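Local coordinates for protein aldehyde dehydrogenase (Bartonella henselae, PDB 3I44) that probably oxidises aldehydes to carboxylic acids with NAD or NADP as electron acceptor, as in other members of the aldehyde dehydrogenase family, at residues A[27-31]-A[32-36]; A[81-84]-A[85-88]; A[324-327]-A[328-332]. The protein carries 1 engineered substitution. One frame throughout, in Å; residues are numbered along the deposited sequence.

Three local contacts illustrate how neighbours in sequence hold the ends of secondary structure: a turn between strands in contact 1, the start of a helix in contact 2 and the finish of another in contact 3. Contacts 1 and 2 are the closer pair, their centres about 24 Å apart and their nearest atoms about 14 Å, with helix 62-79 running in the chain between them. Contact 3 is remote, its centre about 45 Å from that of contact 1 and about 50 Å from that of contact 2, on the opposite side of the chain's centre from contact 2. None of them includes a residue of the sodium site formed by Ile46, Glu112 and Ile199.

Contact 1: residues A[27-31]-A[32-36]; sequences KFYIN and GLWDD
A tight beta hairpin, with a type I' turn from Ile30 to Leu33, joins strand 23-30 to the edge strand 33-35, and Tyr29 meets Trp34 across it as a non-hydrogen-bonded pair. The two side chains cross at about a right angle. Tyr29 CB sits 3.7 Å above the centroid of the Trp34 six-membered ring, a CH-pi contact almost on the ring normal, while the tyrosine edge leans on the indole in an edge-to-face pair with CD1 3.6 Å from Trp34 NE1. Tyr29 CG lies opposite its own backbone N (chi1 -174°), which carries the ring back over the turn until OH is 3.4 Å from Gly32 CA; that hydroxyl bonds to Asp212. On the other face of the hairpin are Phe28, Ile30, Leu33 and Asp35. Phe28 N bonds to Asp35 O (2.8 Å), and Asp35 N returns a bond to Phe28 O. Nearer the turn, Ile30 N bonds to Leu33 O and Leu33 N reaches Ile30 O at 3.3 Å. Away from the turn, Lys27 NZ bridges to Asp36 OD1 (3.0 Å) on its syn side. Hydrogen bonds thus set the register, aromatic packing secures one face, and an exposed ion pair joins the two strands.

Contact 2: residues A[81-84]-A[85-88]; sequences TTSP and HERL
The guanidinium group of Arg87 meets Thr82 OG1 at its edge: NE donates to that oxygen over 3.1 Å, with the acceptor only 2° out of the guanidinium plane and the N-H direction nearly straight. Thr82 OG1 has a second partner in the backbone oxygen of Trp79, and Arg87 NH1 bonds to Leu187 O, so the threonine hydroxyl links the end of the preceding helix to a side chain that reaches on into the fold. The chain of Arg87 is extended from CG to NE and passes the loop with CG 3.4 Å from Thr82 OG1. A second flat group, the carboxylate of Glu86, is approached by two donors from the same face. Ser83 N lies well above its plane and reaches OE1 at 3.1 Å; Ser83 OG gives OE1 a second bond of 3.2 Å on the anti side. OE2 lies 3.7 Å from Thr82 CG2. The serine hydroxyl also accepts from Glu86 N at 3.2 Å, a position it gains because OG is tucked between its backbone N and carbonyl carbon (chi1 64°). The carboxylate, close to the helix start, would probably interact favourably with the helix dipole. In the backbone, Ser83 O accepts from Arg87 N and Pro84 O from Leu88 N, beginning the regular helical bonding. Pro84 and Arg87 also pack against Tyr139 of helix 117-141. Ser83 OG accepts from Glu86 N while Glu86 OE1 accepts from Ser83 N, the reciprocal pair that defines a capping box, here at the start of helix 84-100.

Contact 3: residues A[324-327]-A[328-332]; sequences KDIA and EKTQV
Glu328 N bonds to Lys324 O and Lys329 N to Asp325 O, the i to i+4 pattern of the last turns of helix 316-329. Near the C-terminal end of this helix Thr330 N donates to Ala327 O (2.9 Å), three residues back. Two salt bridges, each between residues four apart, run along the surface. Lys329, extended beyond CG, lays its chain along the preceding turn: CG lies 3.3 Å from Asp325 O, and NZ reaches Asp325 OD2 at 3.0 Å through the syn lone pair, with a weaker bond to OD1. Lys324 instead bends at its end (chi4 -86°) to bring NZ to Glu328 OE2, a weak bond of 3.3 Å, while its CG is 3.6 Å from the same oxygen. Each bridge pairs opposite charges, which probably helps the helix, though the two acids lie near each other between the lysines. Ile326 and Ala327 face inward, against Val292 and Phe296 of helix 287-296 respectively. Thr330 turns its hydroxyl back toward the helix, and OG1 donates to Ile326 O at 2.8 Å, 48° out of the carbonyl plane.

Contact 1: residues A[27-31]-A[32-36]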
loop_
_atom_site.group_PDB
_atom_site.type_symbol
_atom_site.label_atom_id
_atom_site.label_comp_id
_atom_site.label_asym_id
_atom_site.label_seq_id
_atom_site.Cartn_x
_atom_site.Cartn_y
_atom_site.Cartn_z
ATOM N N LYS A 27 -27.791 16.041 12.562
ATOM C CA LYS A 27 -27.690 14.722 13.157
ATOM C C LYS A 27 -26.640 13.887 12.409
ATOM O O LYS A 27 -26.273 14.220 11.264
ATOM C CB LYS A 27 -29.047 14.017 13.158
ATOM C CG LYS A 27 -30.110 14.598 14.165
ATOM C CD LYS A 27 -31.392 13.756 14.106
ATOM C CE LYS A 27 -32.621 14.460 14.695
ATOM N NZ LYS A 27 -32.396 14.768 16.109
ATOM N N PHE A 28 -26.148 12.842 13.101
ATOM C CA PHE A 28 -25.242 11.820 12.557
ATOM C C PHE A 28 -25.995 10.483 12.457
ATOM O O PHE A 28 -26.980 10.293 13.147
ATOM C CB PHE A 28 -24.012 11.656 13.451
ATOM C CG PHE A 28 -23.205 12.922 13.644
ATOM C CD1 PHE A 28 -23.133 13.888 12.663
ATOM C CD2 PHE A 28 -22.487 13.117 14.817
ATOM C CE1 PHE A 28 -22.389 15.040 12.847
ATOM C CE2 PHE A 28 -21.714 14.262 15.002
ATOM C CZ PHE A 28 -21.674 15.235 14.018
ATOM N N TYR A 29 -25.564 9.593 11.566
ATOM C CA TYR A 29 -26.200 8.281 11.412
ATOM C C TYR A 29 -25.262 7.230 12.020
ATOM O O TYR A 29 -24.198 6.880 11.452
ATOM C CB TYR A 29 -26.547 7.975 9.953
ATOM C CG TYR A 29 -27.330 6.685 9.765
ATOM C CD1 TYR A 29 -28.692 6.616 10.046
ATOM C CD2 TYR A 29 -26.708 5.544 9.292
ATOM C CE1 TYR A 29 -29.424 5.428 9.869
ATOM C CE2 TYR A 29 -27.412 4.368 9.097
ATOM C CZ TYR A 29 -28.767 4.306 9.403
ATOM O OH TYR A 29 -29.444 3.122 9.221
ATOM N N ILE A 30 -25.620 6.794 13.228
ATOM C CA ILE A 30 -24.783 5.894 13.993
ATOM C C ILE A 30 -25.645 4.734 14.507
ATOM O O ILE A 30 -26.675 4.957 15.131
ATOM C CB ILE A 30 -24.081 6.585 15.169
ATOM C CG1 ILE A 30 -23.229 7.772 14.672
ATOM C CG2 ILE A 30 -23.197 5.558 15.898
ATOM C CD1 ILE A 30 -22.539 8.652 15.785
ATOM N N ASN A 31 -25.215 3.511 14.201
ATOM C CA ASN A 31 -25.873 2.310 14.656
ATOM C C ASN A 31 -27.357 2.262 14.288
ATOM O O ASN A 31 -28.201 1.936 15.106
ATOM C CB ASN A 31 -25.665 2.145 16.172
ATOM C CG ASN A 31 -25.662 0.685 16.613
ATOM O OD1 ASN A 31 -25.420 -0.245 15.829
ATOM N ND2 ASN A 31 -25.909 0.483 17.881
ATOM N N GLY A 32 -27.663 2.588 13.037
ATOM C CA GLY A 32 -29.016 2.465 12.521
ATOM C C GLY A 32 -29.966 3.610 12.845
ATOM O O GLY A 32 -31.116 3.524 12.493
ATOM N N LEU A 33 -29.478 4.676 13.481
ATOM C CA LEU A 33 -30.320 5.784 13.941
ATOM C C LEU A 33 -29.672 7.139 13.684
ATOM O O LEU A 33 -28.440 7.284 13.808
ATOM C CB LEU A 33 -30.558 5.683 15.460
ATOM C CG LEU A 33 -31.372 4.489 15.991
ATOM C CD1 LEU A 33 -31.402 4.520 17.518
ATOM C CD2 LEU A 33 -32.792 4.501 15.433
ATOM N N TRP A 34 -30.506 8.128 13.377
ATOM C CA TRP A 34 -30.060 9.521 13.308
ATOM C C TRP A 34 -30.048 10.083 14.723
ATOM O O TRP A 34 -31.093 10.113 15.362
ATOM C CB TRP A 34 -30.974 10.352 12.399
ATOM C CG TRP A 34 -30.806 10.011 10.973
ATOM C CD1 TRP A 34 -31.595 9.199 10.223
ATOM C CD2 TRP A 34 -29.763 10.469 10.115
ATOM N NE1 TRP A 34 -31.099 9.112 8.938
ATOM C CE2 TRP A 34 -29.977 9.887 8.848
ATOM C CE3 TRP A 34 -28.667 11.311 10.292
ATOM C CZ2 TRP A 34 -29.132 10.119 7.770
ATOM C CZ3 TRP A 34 -27.832 11.546 9.214
ATOM C CH2 TRP A 34 -28.078 10.947 7.972
ATOM N N ASP A 35 -28.883 10.504 15.216
ATOM C CA ASP A 35 -28.769 11.015 16.586
ATOM C C ASP A 35 -27.990 12.334 16.618
ATOM O O ASP A 35 -27.206 12.630 15.694
ATOM C CB ASP A 35 -28.085 9.969 17.486
ATOM C CG ASP A 35 -28.287 10.244 18.992
ATOM O OD1 ASP A 35 -29.248 10.982 19.399
ATOM O OD2 ASP A 35 -27.466 9.701 19.768
ATOM N N ASP A 36 -28.221 13.116 17.687
ATOM C CA ASP A 36 -27.532 14.394 17.919
ATOM C C ASP A 36 -26.050 14.173 18.141
ATOM O O ASP A 36 -25.666 13.153 18.654
ATOM C CB ASP A 36 -28.105 15.085 19.183
ATOM C CG ASP A 36 -29.611 15.395 19.076
ATOM O OD1 ASP A 36 -30.149 15.568 17.957
ATOM O OD2 ASP A 36 -30.261 15.478 20.137
#

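Contact 2: residues A[81-84]-A[85-88]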
loop_
_atom_site.group_PDB
_atom_site.type_symbol
_atom_site.label_atom_id
_atom_site.label_comp_id
_atom_site.label_asym_id
_atom_site.label_seq_id
_atom_site.Cartn_x
_atom_site.Cartn_y
_atom_site.Cartn_z
ATOM N N THR A 81 -19.887 -12.477 8.770
ATOM C CA THR A 81 -20.385 -13.826 8.530
ATOM C C THR A 81 -21.577 -13.908 7.569
ATOM O O THR A 81 -22.048 -15.008 7.276
ATOM C CB THR A 81 -20.794 -14.500 9.856
ATOM O OG1 THR A 81 -22.013 -13.925 10.333
ATOM C CG2 THR A 81 -19.701 -14.336 10.900
ATOM N N THR A 82 -22.071 -12.776 7.070
ATOM C CA THR A 82 -23.126 -12.805 6.040
ATOM C C THR A 82 -22.528 -13.419 4.763
ATOM O O THR A 82 -21.317 -13.329 4.525
ATOM C CB THR A 82 -23.643 -11.437 5.733
ATOM O OG1 THR A 82 -22.525 -10.609 5.369
ATOM C CG2 THR A 82 -24.403 -10.846 6.962
ATOM N N SER A 83 -23.351 -14.091 3.960
ATOM C CA SER A 83 -22.838 -14.682 2.745
ATOM C C SER A 83 -22.724 -13.596 1.676
ATOM O O SER A 83 -23.361 -12.544 1.784
ATOM C CB SER A 83 -23.755 -15.797 2.266
ATOM O OG SER A 83 -24.989 -15.247 1.940
ATOM N N PRO A 84 -21.898 -13.836 0.649
ATOM C CA PRO A 84 -21.810 -12.963 -0.513
ATOM C C PRO A 84 -23.165 -12.726 -1.176
ATOM O O PRO A 84 -23.468 -11.607 -1.633
ATOM C CB PRO A 84 -20.904 -13.740 -1.456
ATOM C CG PRO A 84 -20.042 -14.548 -0.537
ATOM C CD PRO A 84 -20.891 -14.914 0.612
ATOM N N HIS A 85 -23.948 -13.796 -1.257
ATOM C CA HIS A 85 -25.322 -13.707 -1.744
ATOM C C HIS A 85 -26.121 -12.654 -0.995
ATOM O O HIS A 85 -26.718 -11.816 -1.624
ATOM C CB HIS A 85 -26.019 -15.048 -1.666
ATOM C CG HIS A 85 -27.438 -15.006 -2.120
ATOM N ND1 HIS A 85 -27.793 -15.063 -3.450
ATOM C CD2 HIS A 85 -28.594 -14.913 -1.420
ATOM C CE1 HIS A 85 -29.111 -15.011 -3.552
ATOM N NE2 HIS A 85 -29.621 -14.922 -2.334
ATOM N N GLU A 86 -26.108 -12.661 0.330
ATOM C CA GLU A 86 -26.900 -11.689 1.093
ATOM C C GLU A 86 -26.360 -10.250 0.943
ATOM O O GLU A 86 -27.119 -9.316 0.834
ATOM C CB GLU A 86 -26.834 -11.995 2.571
ATOM C CG GLU A 86 -27.519 -13.270 3.098
ATOM C CD GLU A 86 -27.030 -13.553 4.540
ATOM O OE1 GLU A 86 -26.325 -14.567 4.758
ATOM O OE2 GLU A 86 -27.267 -12.678 5.420
ATOM N N ARG A 87 -25.040 -10.087 0.982
ATOM C CA ARG A 87 -24.402 -8.791 0.717
ATOM C C ARG A 87 -24.715 -8.225 -0.662
ATOM O O ARG A 87 -25.005 -7.040 -0.787
ATOM C CB ARG A 87 -22.882 -8.878 0.860
ATOM C CG ARG A 87 -22.379 -9.190 2.250
ATOM C CD ARG A 87 -20.864 -9.376 2.175
ATOM N NE ARG A 87 -20.356 -10.170 3.265
ATOM C CZ ARG A 87 -19.132 -10.656 3.344
ATOM N NH1 ARG A 87 -18.258 -10.465 2.368
ATOM N NH2 ARG A 87 -18.783 -11.352 4.431
ATOM N N LEU A 88 -24.649 -9.055 -1.706
ATOM C CA LEU A 88 -25.064 -8.601 -3.016
ATOM C C LEU A 88 -26.537 -8.157 -3.012
ATOM O O LEU A 88 -26.889 -7.168 -3.644
ATOM C CB LEU A 88 -24.843 -9.673 -4.051
ATOM C CG LEU A 88 -25.174 -9.313 -5.498
ATOM C CD1 LEU A 88 -24.272 -8.197 -5.961
ATOM C CD2 LEU A 88 -25.017 -10.585 -6.390
#

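Contact 3: residues A[324-327]-A[328-332]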
loop_
_atom_site.group_PDB
_atom_site.type_symbol
_atom_site.label_atom_id
_atom_site.label_comp_id
_atom_site.label_asym_id
_atom_site.label_seq_id
_atom_site.Cartn_x
_atom_site.Cartn_y
_atom_site.Cartn_z
ATOM N N LYS A 324 -9.975 29.718 -27.539
ATOM C CA LYS A 324 -10.628 31.022 -27.406
ATOM C C LYS A 324 -12.110 30.952 -27.740
ATOM O O LYS A 324 -12.934 31.383 -26.952
ATOM C CB LYS A 324 -9.946 32.051 -28.317
ATOM C CG LYS A 324 -10.465 33.492 -28.170
ATOM C CD LYS A 324 -9.605 34.423 -29.078
ATOM C CE LYS A 324 -9.610 35.885 -28.649
ATOM N NZ LYS A 324 -10.755 36.614 -29.224
ATOM N N ASP A 325 -12.439 30.418 -28.917
ATOM C CA ASP A 325 -13.841 30.277 -29.347
ATOM C C ASP A 325 -14.685 29.484 -28.356
ATOM O O ASP A 325 -15.787 29.908 -27.958
ATOM C CB ASP A 325 -13.908 29.585 -30.733
ATOM C CG ASP A 325 -15.319 29.625 -31.354
ATOM O OD1 ASP A 325 -15.822 30.732 -31.651
ATOM O OD2 ASP A 325 -15.924 28.542 -31.566
ATOM N N ILE A 326 -14.178 28.312 -27.965
ATOM C CA ILE A 326 -14.939 27.463 -27.053
ATOM C C ILE A 326 -15.123 28.171 -25.703
ATOM O O ILE A 326 -16.236 28.224 -25.179
ATOM C CB ILE A 326 -14.291 26.069 -26.881
ATOM C CG1 ILE A 326 -14.269 25.304 -28.208
ATOM C CG2 ILE A 326 -15.059 25.283 -25.879
ATOM C CD1 ILE A 326 -15.656 24.962 -28.763
ATOM N N ALA A 327 -14.047 28.747 -25.159
ATOM C CA ALA A 327 -14.158 29.528 -23.914
ATOM C C ALA A 327 -15.225 30.622 -24.010
ATOM O O ALA A 327 -16.099 30.732 -23.150
ATOM C CB ALA A 327 -12.815 30.165 -23.543
ATOM N N GLU A 328 -15.166 31.426 -25.069
ATOM C CA GLU A 328 -16.123 32.533 -25.208
ATOM C C GLU A 328 -17.546 32.020 -25.341
ATOM O O GLU A 328 -18.474 32.670 -24.883
ATOM C CB GLU A 328 -15.736 33.446 -26.374
ATOM C CG GLU A 328 -14.475 34.239 -26.021
ATOM C CD GLU A 328 -13.859 35.004 -27.174
ATOM O OE1 GLU A 328 -14.280 34.809 -28.342
ATOM O OE2 GLU A 328 -12.925 35.792 -26.878
ATOM N N LYS A 329 -17.710 30.835 -25.918
ATOM C CA LYS A 329 -19.025 30.212 -26.022
ATOM C C LYS A 329 -19.436 29.381 -24.786
ATOM O O LYS A 329 -20.517 28.809 -24.769
ATOM C CB LYS A 329 -19.065 29.314 -27.263
ATOM C CG LYS A 329 -18.999 30.099 -28.563
ATOM C CD LYS A 329 -19.006 29.166 -29.769
ATOM C CE LYS A 329 -19.158 29.966 -31.073
ATOM N NZ LYS A 329 -18.787 29.115 -32.250
ATOM N N THR A 330 -18.565 29.258 -23.788
ATOM C CA THR A 330 -18.892 28.475 -22.601
ATOM C C THR A 330 -19.631 29.415 -21.663
ATOM O O THR A 330 -19.037 30.398 -21.174
ATOM C CB THR A 330 -17.614 27.922 -21.922
ATOM O OG1 THR A 330 -17.000 26.966 -22.793
ATOM C CG2 THR A 330 -17.915 27.279 -20.558
ATOM N N GLN A 331 -20.912 29.141 -21.439
ATOM C CA GLN A 331 -21.740 29.969 -20.550
ATOM C C GLN A 331 -21.492 29.600 -19.082
ATOM O O GLN A 331 -21.077 28.467 -18.784
ATOM C CB GLN A 331 -23.230 29.808 -20.892
ATOM C CG GLN A 331 -23.617 30.258 -22.339
ATOM C CD GLN A 331 -23.131 31.672 -22.654
ATOM O OE1 GLN A 331 -23.352 32.603 -21.865
ATOM N NE2 GLN A 331 -22.444 31.840 -23.803
ATOM N N VAL A 332 -21.723 30.576 -18.184
ATOM C CA VAL A 332 -21.697 30.346 -16.760
ATOM C C VAL A 332 -23.061 30.646 -16.185
ATOM O O VAL A 332 -23.689 31.612 -16.584
ATOM C CB VAL A 332 -20.650 31.228 -16.099
ATOM C CG1 VAL A 332 -20.572 30.937 -14.644
ATOM C CG2 VAL A 332 -19.299 31.001 -16.775
#